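Local coordinates for protein salmonella typhimurium DB7155 bacteriophage DET7 tailspike (Bacteriophage, PDB 2V5I) that binds and probably hydrolyses the O-antigen of Salmonella as the trimeric receptor-binding tailspike of bacteriophage Det7, at residues Val230-Asn235 and Leu275-Ser280; Phe290-Asp295 and His322-Ile327. All blocks are in the same frame, centred on the assembly; numbering follows the deposited sequence.

Interaction 1 of 2, residues Val230-Asn235 and Leu275-Ser280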
ATOM      1  N   VAL A 230       0.961 -19.453 -11.815  1.00  7.96           N
ATOM      2  CA  VAL A 230       2.409 -19.374 -11.938  1.00  8.31           C
ATOM      3  C   VAL A 230       3.042 -20.279 -10.900  1.00  7.80           C
ATOM      4  O   VAL A 230       2.657 -20.266  -9.742  1.00 10.14           O
ATOM      5  CB  VAL A 230       2.965 -17.906 -11.694  1.00  8.94           C
ATOM      6  CG1 VAL A 230       4.490 -17.847 -11.865  1.00  9.64           C
ATOM      7  CG2 VAL A 230       2.300 -16.905 -12.608  1.00 11.08           C
ATOM      8  N   GLN A 231       4.012 -21.083 -11.310  1.00  8.06           N
ATOM      9  CA  GLN A 231       4.689 -21.934 -10.354  1.00  9.70           C
ATOM     10  C   GLN A 231       6.183 -22.040 -10.585  1.00  8.64           C
ATOM     11  O   GLN A 231       6.638 -21.945 -11.702  1.00  8.24           O
ATOM     12  CB  GLN A 231       4.089 -23.331 -10.337  1.00 11.32           C
ATOM     13  CG  GLN A 231       4.230 -24.085 -11.569  1.00 14.55           C
ATOM     14  CD  GLN A 231       3.253 -25.331 -11.642  1.00 24.34           C
ATOM     15  OE1 GLN A 231       2.497 -25.622 -10.708  1.00 28.05           O
ATOM     16  NE2 GLN A 231       3.315 -26.059 -12.739  1.00 14.42           N
ATOM     17  N   PHE A 232       6.927 -22.161  -9.460  1.00  7.61           N
ATOM     18  CA  PHE A 232       8.395 -22.307  -9.491  1.00  6.61           C
ATOM     19  C   PHE A 232       8.812 -23.608  -8.855  1.00  6.82           C
ATOM     20  O   PHE A 232       8.232 -23.990  -7.845  1.00  7.60           O
ATOM     21  CB  PHE A 232       9.017 -21.132  -8.648  1.00  7.65           C
ATOM     22  CG  PHE A 232       8.795 -19.791  -9.255  1.00  5.47           C
ATOM     23  CD1 PHE A 232       7.613 -19.094  -8.979  1.00  8.88           C
ATOM     24  CD2 PHE A 232       9.713 -19.246 -10.081  1.00  8.72           C
ATOM     25  CE1 PHE A 232       7.380 -17.864  -9.552  1.00  9.47           C
ATOM     26  CE2 PHE A 232       9.482 -17.957 -10.681  1.00  6.96           C
ATOM     27  CZ  PHE A 232       8.294 -17.306 -10.351  1.00  9.02           C
ATOM     28  N   LEU A 233       9.867 -24.218  -9.422  1.00  7.48           N
ATOM     29  CA  LEU A 233      10.502 -25.436  -8.871  1.00  8.59           C
ATOM     30  C   LEU A 233      12.017 -25.219  -8.829  1.00  8.38           C
ATOM     31  O   LEU A 233      12.636 -24.939  -9.838  1.00  8.86           O
ATOM     32  CB  LEU A 233      10.198 -26.702  -9.709  1.00  9.13           C
ATOM     33  CG  LEU A 233       8.757 -27.140  -9.810  1.00 11.82           C
ATOM     34  CD1 LEU A 233       8.036 -26.435 -10.917  1.00 13.44           C
ATOM     35  CD2 LEU A 233       8.718 -28.636 -10.062  1.00 11.57           C
ATOM     36  N   ARG A 234      12.595 -25.293  -7.629  1.00  7.90           N
ATOM     37  CA  ARG A 234      14.038 -25.150  -7.404  1.00  7.80           C
ATOM     38  C   ARG A 234      14.632 -23.853  -8.015  1.00  8.13           C
ATOM     39  O   ARG A 234      15.627 -23.879  -8.698  1.00  8.79           O
ATOM     40  CB  ARG A 234      14.749 -26.391  -7.905  1.00  7.36           C
ATOM     41  CG  ARG A 234      16.176 -26.573  -7.367  1.00 10.94           C
ATOM     42  CD  ARG A 234      16.684 -27.993  -7.548  1.00 10.51           C
ATOM     43  NE  ARG A 234      18.136 -28.135  -7.323  1.00  9.65           N
ATOM     44  CZ  ARG A 234      19.075 -27.835  -8.208  1.00 11.77           C
ATOM     45  NH1 ARG A 234      18.785 -27.330  -9.400  1.00  9.82           N
ATOM     46  NH2 ARG A 234      20.379 -28.018  -7.895  1.00 14.99           N
ATOM     47  N   ASN A 235      13.947 -22.738  -7.738  1.00  8.01           N
ATOM     48  CA  ASN A 235      14.442 -21.385  -8.004  1.00  8.68           C
ATOM     49  C   ASN A 235      14.906 -20.755  -6.687  1.00  8.58           C
ATOM     50  O   ASN A 235      14.261 -20.913  -5.661  1.00  8.27           O
ATOM     51  CB  ASN A 235      13.359 -20.550  -8.681  1.00 10.13           C
ATOM     52  CG  ASN A 235      13.306 -20.788 -10.167  1.00  8.15           C
ATOM     53  OD1 ASN A 235      13.506 -19.853 -10.984  1.00  8.53           O
ATOM     54  ND2 ASN A 235      13.079 -22.018 -10.578  1.00  8.08           N
ATOM     55  N   LEU A 275      12.384 -15.330  -3.495  1.00  8.78           N
ATOM     56  CA  LEU A 275      11.627 -14.880  -4.674  1.00  6.14           C
ATOM     57  C   LEU A 275      10.739 -13.702  -4.256  1.00  8.31           C
ATOM     58  O   LEU A 275      10.414 -13.562  -3.073  1.00 10.59           O
ATOM     59  CB  LEU A 275      10.726 -16.012  -5.254  1.00  7.45           C
ATOM     60  CG  LEU A 275      11.552 -17.212  -5.807  1.00  8.65           C
ATOM     61  CD1 LEU A 275      10.507 -18.201  -6.326  1.00 10.25           C
ATOM     62  CD2 LEU A 275      12.502 -16.792  -6.899  1.00 12.20           C
ATOM     63  N   GLN A 276      10.411 -12.839  -5.215  1.00  6.74           N
ATOM     64  CA  GLN A 276       9.412 -11.779  -4.991  1.00  7.50           C
ATOM     65  C   GLN A 276       8.004 -12.185  -5.303  1.00  6.85           C
ATOM     66  O   GLN A 276       7.756 -12.888  -6.297  1.00  7.50           O
ATOM     67  CB  GLN A 276       9.760 -10.608  -5.923  1.00  8.03           C
ATOM     68  CG  GLN A 276      11.105  -9.969  -5.643  1.00  7.89           C
ATOM     69  CD  GLN A 276      11.324  -8.827  -6.582  1.00 10.31           C
ATOM     70  OE1 GLN A 276      10.555  -7.856  -6.507  1.00 12.81           O
ATOM     71  NE2 GLN A 276      12.303  -8.930  -7.493  1.00  9.57           N
ATOM     72  N   PHE A 277       7.053 -11.709  -4.492  1.00  8.83           N
ATOM     73  CA  PHE A 277       5.628 -11.825  -4.775  1.00  9.03           C
ATOM     74  C   PHE A 277       5.055 -10.462  -4.425  1.00  8.86           C
ATOM     75  O   PHE A 277       4.867 -10.156  -3.229  1.00  9.44           O
ATOM     76  CB  PHE A 277       4.977 -12.964  -3.992  1.00  9.57           C
ATOM     77  CG  PHE A 277       5.498 -14.288  -4.402  1.00  7.00           C
ATOM     78  CD1 PHE A 277       4.944 -14.935  -5.484  1.00  8.81           C
ATOM     79  CD2 PHE A 277       6.576 -14.883  -3.727  1.00 10.54           C
ATOM     80  CE1 PHE A 277       5.500 -16.164  -5.912  1.00 13.00           C
ATOM     81  CE2 PHE A 277       7.116 -16.064  -4.188  1.00  9.66           C
ATOM     82  CZ  PHE A 277       6.579 -16.682  -5.280  1.00 13.05           C
ATOM     83  N   ARG A 278       4.971  -9.577  -5.449  1.00  8.04           N
ATOM     84  CA  ARG A 278       4.657  -8.163  -5.202  1.00  8.89           C
ATOM     85  C   ARG A 278       3.682  -7.596  -6.228  1.00 10.05           C
ATOM     86  O   ARG A 278       3.666  -7.994  -7.384  1.00  8.34           O
ATOM     87  CB  ARG A 278       5.921  -7.273  -5.223  1.00 11.78           C
ATOM     88  CG  ARG A 278       6.966  -7.615  -4.183  1.00 12.45           C
ATOM     89  CD  ARG A 278       7.982  -6.478  -4.027  1.00 14.85           C
ATOM     90  NE  ARG A 278       8.711  -6.276  -5.269  1.00 13.50           N
ATOM     91  CZ  ARG A 278       8.611  -5.235  -6.109  1.00 13.92           C
ATOM     92  NH1 ARG A 278       7.791  -4.209  -5.857  1.00 16.32           N
ATOM     93  NH2 ARG A 278       9.310  -5.216  -7.246  1.00 15.06           N
ATOM     94  N   ASP A 279       2.811  -6.707  -5.757  1.00  8.93           N
ATOM     95  CA  ASP A 279       1.904  -5.968  -6.627  1.00  8.08           C
ATOM     96  C   ASP A 279       1.025  -6.907  -7.472  1.00 10.43           C
ATOM     97  O   ASP A 279       0.684  -6.598  -8.609  1.00 12.96           O
ATOM     98  CB  ASP A 279       2.688  -5.012  -7.549  1.00 10.27           C
ATOM     99  CG  ASP A 279       3.589  -4.006  -6.840  1.00 23.03           C
ATOM    100  OD1 ASP A 279       3.502  -3.754  -5.617  1.00 32.01           O
ATOM    101  OD2 ASP A 279       4.407  -3.393  -7.601  1.00 27.27           O
ATOM    102  N   SER A 280       0.624  -8.033  -6.876  1.00  7.69           N
ATOM    103  CA  SER A 280      -0.080  -9.092  -7.621  1.00  8.61           C
ATOM    104  C   SER A 280      -1.408  -9.466  -6.958  1.00  9.57           C
ATOM    105  O   SER A 280      -1.674  -9.120  -5.823  1.00  9.76           O
ATOM    106  CB  SER A 280       0.805 -10.308  -7.794  1.00 10.34           C
ATOM    107  OG  SER A 280       1.955  -9.997  -8.549  1.00  9.02           O
TER

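Interaction 2 of 2, residues Phe290-Asp295 and His322-Ile327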
ATOM      1  N   PHE A 290      -2.104 -17.188  -2.866  1.00  6.58           N
ATOM      2  CA  PHE A 290      -0.646 -17.397  -2.929  1.00  7.23           C
ATOM      3  C   PHE A 290      -0.302 -18.563  -1.983  1.00  9.72           C
ATOM      4  O   PHE A 290      -0.650 -18.503  -0.795  1.00 10.52           O
ATOM      5  CB  PHE A 290       0.079 -16.140  -2.432  1.00  7.79           C
ATOM      6  CG  PHE A 290      -0.080 -14.948  -3.331  1.00  8.03           C
ATOM      7  CD1 PHE A 290      -1.292 -14.212  -3.337  1.00  7.00           C
ATOM      8  CD2 PHE A 290       0.923 -14.508  -4.141  1.00  9.64           C
ATOM      9  CE1 PHE A 290      -1.428 -13.127  -4.164  1.00  9.20           C
ATOM     10  CE2 PHE A 290       0.764 -13.368  -4.983  1.00  7.80           C
ATOM     11  CZ  PHE A 290      -0.431 -12.733  -4.984  1.00  9.00           C
ATOM     12  N   ASP A 291       0.311 -19.627  -2.529  1.00 11.10           N
ATOM     13  CA  ASP A 291       0.749 -20.818  -1.766  1.00  9.79           C
ATOM     14  C   ASP A 291       2.264 -20.808  -1.743  1.00  9.42           C
ATOM     15  O   ASP A 291       2.896 -21.294  -2.664  1.00 10.78           O
ATOM     16  CB  ASP A 291       0.261 -22.101  -2.464  1.00 12.00           C
ATOM     17  CG  ASP A 291       0.710 -23.386  -1.775  1.00 20.73           C
ATOM     18  OD1 ASP A 291       1.331 -23.338  -0.685  1.00 25.09           O
ATOM     19  OD2 ASP A 291       0.456 -24.455  -2.378  1.00 31.00           O
ATOM     20  N   LEU A 292       2.825 -20.220  -0.675  1.00  9.22           N
ATOM     21  CA  LEU A 292       4.245 -19.926  -0.588  1.00 10.09           C
ATOM     22  C   LEU A 292       5.088 -20.773   0.372  1.00 11.79           C
ATOM     23  O   LEU A 292       6.229 -20.433   0.685  1.00 13.06           O
ATOM     24  CB  LEU A 292       4.483 -18.424  -0.321  1.00  9.72           C
ATOM     25  CG  LEU A 292       3.675 -17.450  -1.210  1.00 11.10           C
ATOM     26  CD1 LEU A 292       3.995 -16.017  -0.857  1.00 12.30           C
ATOM     27  CD2 LEU A 292       3.910 -17.722  -2.664  1.00  9.93           C
ATOM     28  N   GLY A 293       4.520 -21.869   0.804  1.00 12.63           N
ATOM     29  CA  GLY A 293       5.216 -22.782   1.675  1.00 11.77           C
ATOM     30  C   GLY A 293       6.303 -23.562   0.984  1.00 10.25           C
ATOM     31  O   GLY A 293       6.327 -23.664  -0.219  1.00 10.25           O
ATOM     32  N   SER A 294       7.175 -24.199   1.769  1.00 10.00           N
ATOM     33  CA  SER A 294       8.269 -24.978   1.240  1.00  8.85           C
ATOM     34  C   SER A 294       8.146 -26.479   1.550  1.00 11.33           C
ATOM     35  O   SER A 294       8.638 -27.311   0.795  1.00 12.47           O
ATOM     36  CB  SER A 294       9.549 -24.497   1.905  1.00  9.92           C
ATOM     37  OG  SER A 294       9.881 -23.165   1.513  1.00 12.80           O
ATOM     38  N   ASP A 295       7.569 -26.808   2.703  1.00 11.28           N
ATOM     39  CA  ASP A 295       7.463 -28.174   3.136  1.00 10.54           C
ATOM     40  C   ASP A 295       6.027 -28.695   3.044  1.00 11.19           C
ATOM     41  O   ASP A 295       5.103 -28.012   3.486  1.00 14.11           O
ATOM     42  CB  ASP A 295       8.046 -28.341   4.574  1.00  9.36           C
ATOM     43  CG  ASP A 295       9.538 -28.221   4.652  1.00 11.05           C
ATOM     44  OD1 ASP A 295      10.289 -28.783   3.807  1.00 10.50           O
ATOM     45  OD2 ASP A 295      10.019 -27.500   5.605  1.00 10.77           O
ATOM     46  N   HIS A 322      11.004 -15.209   1.201  1.00  9.24           N
ATOM     47  CA  HIS A 322      10.412 -14.507   0.065  1.00  9.32           C
ATOM     48  C   HIS A 322      10.083 -13.053   0.416  1.00  9.35           C
ATOM     49  O   HIS A 322       9.784 -12.733   1.557  1.00 10.87           O
ATOM     50  CB  HIS A 322       9.176 -15.252  -0.429  1.00  9.37           C
ATOM     51  CG  HIS A 322       9.476 -16.659  -0.841  1.00  6.55           C
ATOM     52  ND1 HIS A 322      10.415 -16.962  -1.798  1.00  6.89           N
ATOM     53  CD2 HIS A 322       8.971 -17.868  -0.417  1.00  8.46           C
ATOM     54  CE1 HIS A 322      10.518 -18.281  -1.924  1.00  9.68           C
ATOM     55  NE2 HIS A 322       9.636 -18.851  -1.118  1.00  9.89           N
ATOM     56  N   LEU A 323      10.151 -12.176  -0.589  1.00  8.86           N
ATOM     57  CA  LEU A 323       9.813 -10.785  -0.433  1.00 10.46           C
ATOM     58  C   LEU A 323       8.348 -10.620  -0.869  1.00 10.42           C
ATOM     59  O   LEU A 323       8.032 -10.587  -2.067  1.00 10.89           O
ATOM     60  CB  LEU A 323      10.739  -9.894  -1.267  1.00  9.67           C
ATOM     61  CG  LEU A 323      10.446  -8.398  -1.276  1.00 15.95           C
ATOM     62  CD1 LEU A 323      10.393  -7.823   0.110  1.00 25.85           C
ATOM     63  CD2 LEU A 323      11.540  -7.699  -2.108  1.00 14.74           C
ATOM     64  N   VAL A 324       7.465 -10.545   0.121  1.00 10.73           N
ATOM     65  CA  VAL A 324       6.008 -10.528  -0.069  1.00 11.10           C
ATOM     66  C   VAL A 324       5.471  -9.191   0.372  1.00 10.99           C
ATOM     67  O   VAL A 324       5.589  -8.841   1.551  1.00 10.22           O
ATOM     68  CB  VAL A 324       5.309 -11.655   0.762  1.00 11.53           C
ATOM     69  CG1 VAL A 324       3.791 -11.626   0.568  1.00 13.98           C
ATOM     70  CG2 VAL A 324       5.848 -12.999   0.352  1.00 15.20           C
ATOM     71  N   ASP A 325       4.985  -8.397  -0.597  1.00 11.19           N
ATOM     72  CA  ASP A 325       4.499  -7.024  -0.336  1.00 11.44           C
ATOM     73  C   ASP A 325       3.493  -6.601  -1.386  1.00 10.96           C
ATOM     74  O   ASP A 325       3.665  -6.827  -2.569  1.00 11.42           O
ATOM     75  CB  ASP A 325       5.699  -6.027  -0.388  1.00 12.07           C
ATOM     76  CG  ASP A 325       5.291  -4.583  -0.135  1.00 22.70           C
ATOM     77  OD1 ASP A 325       4.909  -4.244   1.004  1.00 25.40           O
ATOM     78  OD2 ASP A 325       5.379  -3.752  -1.078  1.00 26.41           O
ATOM     79  N   ASN A 326       2.409  -5.989  -0.912  1.00 10.39           N
ATOM     80  CA  ASN A 326       1.391  -5.409  -1.754  1.00  9.63           C
ATOM     81  C   ASN A 326       0.707  -6.449  -2.642  1.00  9.79           C
ATOM     82  O   ASN A 326       0.700  -6.365  -3.855  1.00 11.01           O
ATOM     83  CB  ASN A 326       1.935  -4.272  -2.625  0.60 11.57           C
ATOM     84  CG  ASN A 326       0.841  -3.571  -3.378  0.60 14.72           C
ATOM     85  OD1 ASN A 326      -0.302  -3.578  -2.937  0.60 19.30           O
ATOM     86  ND2 ASN A 326       1.180  -2.934  -4.500  0.60 17.58           N
ATOM     87  N   ILE A 327       0.149  -7.453  -1.973  1.00  7.33           N
ATOM     88  CA  ILE A 327      -0.624  -8.491  -2.668  1.00  8.44           C
ATOM     89  C   ILE A 327      -2.073  -8.476  -2.226  1.00  8.70           C
ATOM     90  O   ILE A 327      -2.385  -8.094  -1.110  1.00  9.25           O
ATOM     91  CB  ILE A 327       0.013  -9.906  -2.472  1.00  9.52           C
ATOM     92  CG1 ILE A 327       0.143 -10.318  -1.014  1.00 12.38           C
ATOM     93  CG2 ILE A 327       1.375  -9.970  -3.156  1.00 10.40           C
ATOM     94  CD1 ILE A 327       0.319 -11.757  -0.794  1.00 14.12           C
TER
HETATM   95  O   HOH W   1       8.636 -21.437  -0.422  1.00  9.05           O

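Interaction 1 of 2, residues Val230-Asn235 and Leu275-Ser280
Leu275 lays one methyl, CD1, over a face of the Phe232 ring, and this is the tight part of the contact. CD1 stands 4.0 Å from the centroid of the Phe232 ring, 21° off its normal, and is displaced toward the rim, so that its closest ring atom is Phe232 CG at 3.7 Å. Both side chains have their CG atoms anti to the carbonyl carbon (chi1 -66° for Phe232, -65° for Leu275), which carries ring and isobutyl group into the space between the two chain segments. Beyond this CH-pi pair the packing slackens. Phe277 comes within 4.4 Å of the Phe232 ring, CE1 to CE1, in an oblique approach, and Leu275 CD2 rests 4.2 Å from CB of Asn235. Strands 230-233 and 276-278 lie on different faces of the right-handed parallel beta-helix of the P22 tailspike family, and their inward side chains fill its interior, with Val245 of strand 244-246 adding to the packing on Phe232. Just beyond strand 230-233 the amide of Asn235 reaches back, ND2 donating to Leu233 O at 3.0 Å from above the carbonyl plane, and it is held further by Asn206 and Asn215. On the opposite side of strand 276-278, Arg278 grips Gln276 OE1 side-on through NE (2.7 Å) and NH2, the oxygen lying in the guanidinium plane. This outward side faces the subunit interface, Gln276 packing on Arg221 of a neighbouring subunit.

Interaction 2 of 2, residues Phe290-Asp295 and His322-Ile327
Phe290 and Ile327 approach from opposite directions, and Ile327 lays CD1 over one face of the ring. Ile327 CD1 lies 4.0 Å from the centroid of the Phe290 ring and 14° off its normal, a CH-pi contact, while CG2 of Ile327 touches CZ of Phe290 at 3.8 Å. With chi1 at 58°, Ile327 tucks CG1 between its backbone N and carbonyl carbon, which lets CD1 and CG2 both reach the one ring. Next to this pair, Leu292 CD1 abuts Val324 CG2 at 3.7 Å, the two side chains crossing at a slant. At the polar end the edge of the His322 imidazole faces the Leu292 carbonyl, and a water bridges them: it donates to Leu292 O at 2.8 Å and lies 2.9 Å from His322 NE2, in the plane of the ring. Ser294 OG also binds this water, at 2.9 Å.

Further out, His322 ND1 is hydrogen-bonded to Leu275 N, fixing the turn of the ring, and Ser294 OG to Asn320. Backbone bonds of Phe290 and Leu292 to Gly338, and of Asp291 to Thr260, set strand 290-291 between its neighbouring coils of the parallel beta-helix, across the interior from strand 323-330. With no direct hydrogen bond between the segments, the direct contact between them is apolar packing, and the Leu292 carbonyl and His322 NE2 meet through a shared water rather than directly.

How the interactions relate
Both contacts are buried and span the interior of the beta-helix between the same two series of stacked strands: 230-233 and 290-291 belong to one, 276-278 and 323-330 to the other. The latter two are parallel neighbours, joined by a probable hydrogen bond from Phe277 N to Leu323 O, while Phe277 O packs on Ile327 CG2 and Phe277 touches Leu292, so the apolar cores of interactions 1 and 2 are continuous. At the corner of the coil, Asp279 OD1 probably hydrogen-bonds ND2 of one Asn326 conformer at 2.7 Å. Interaction 1 is apolar across its segments, whereas interaction 2 adds a water bridge. Both reach a neighbouring subunit, and Asn326 meets its counterparts in both other subunits.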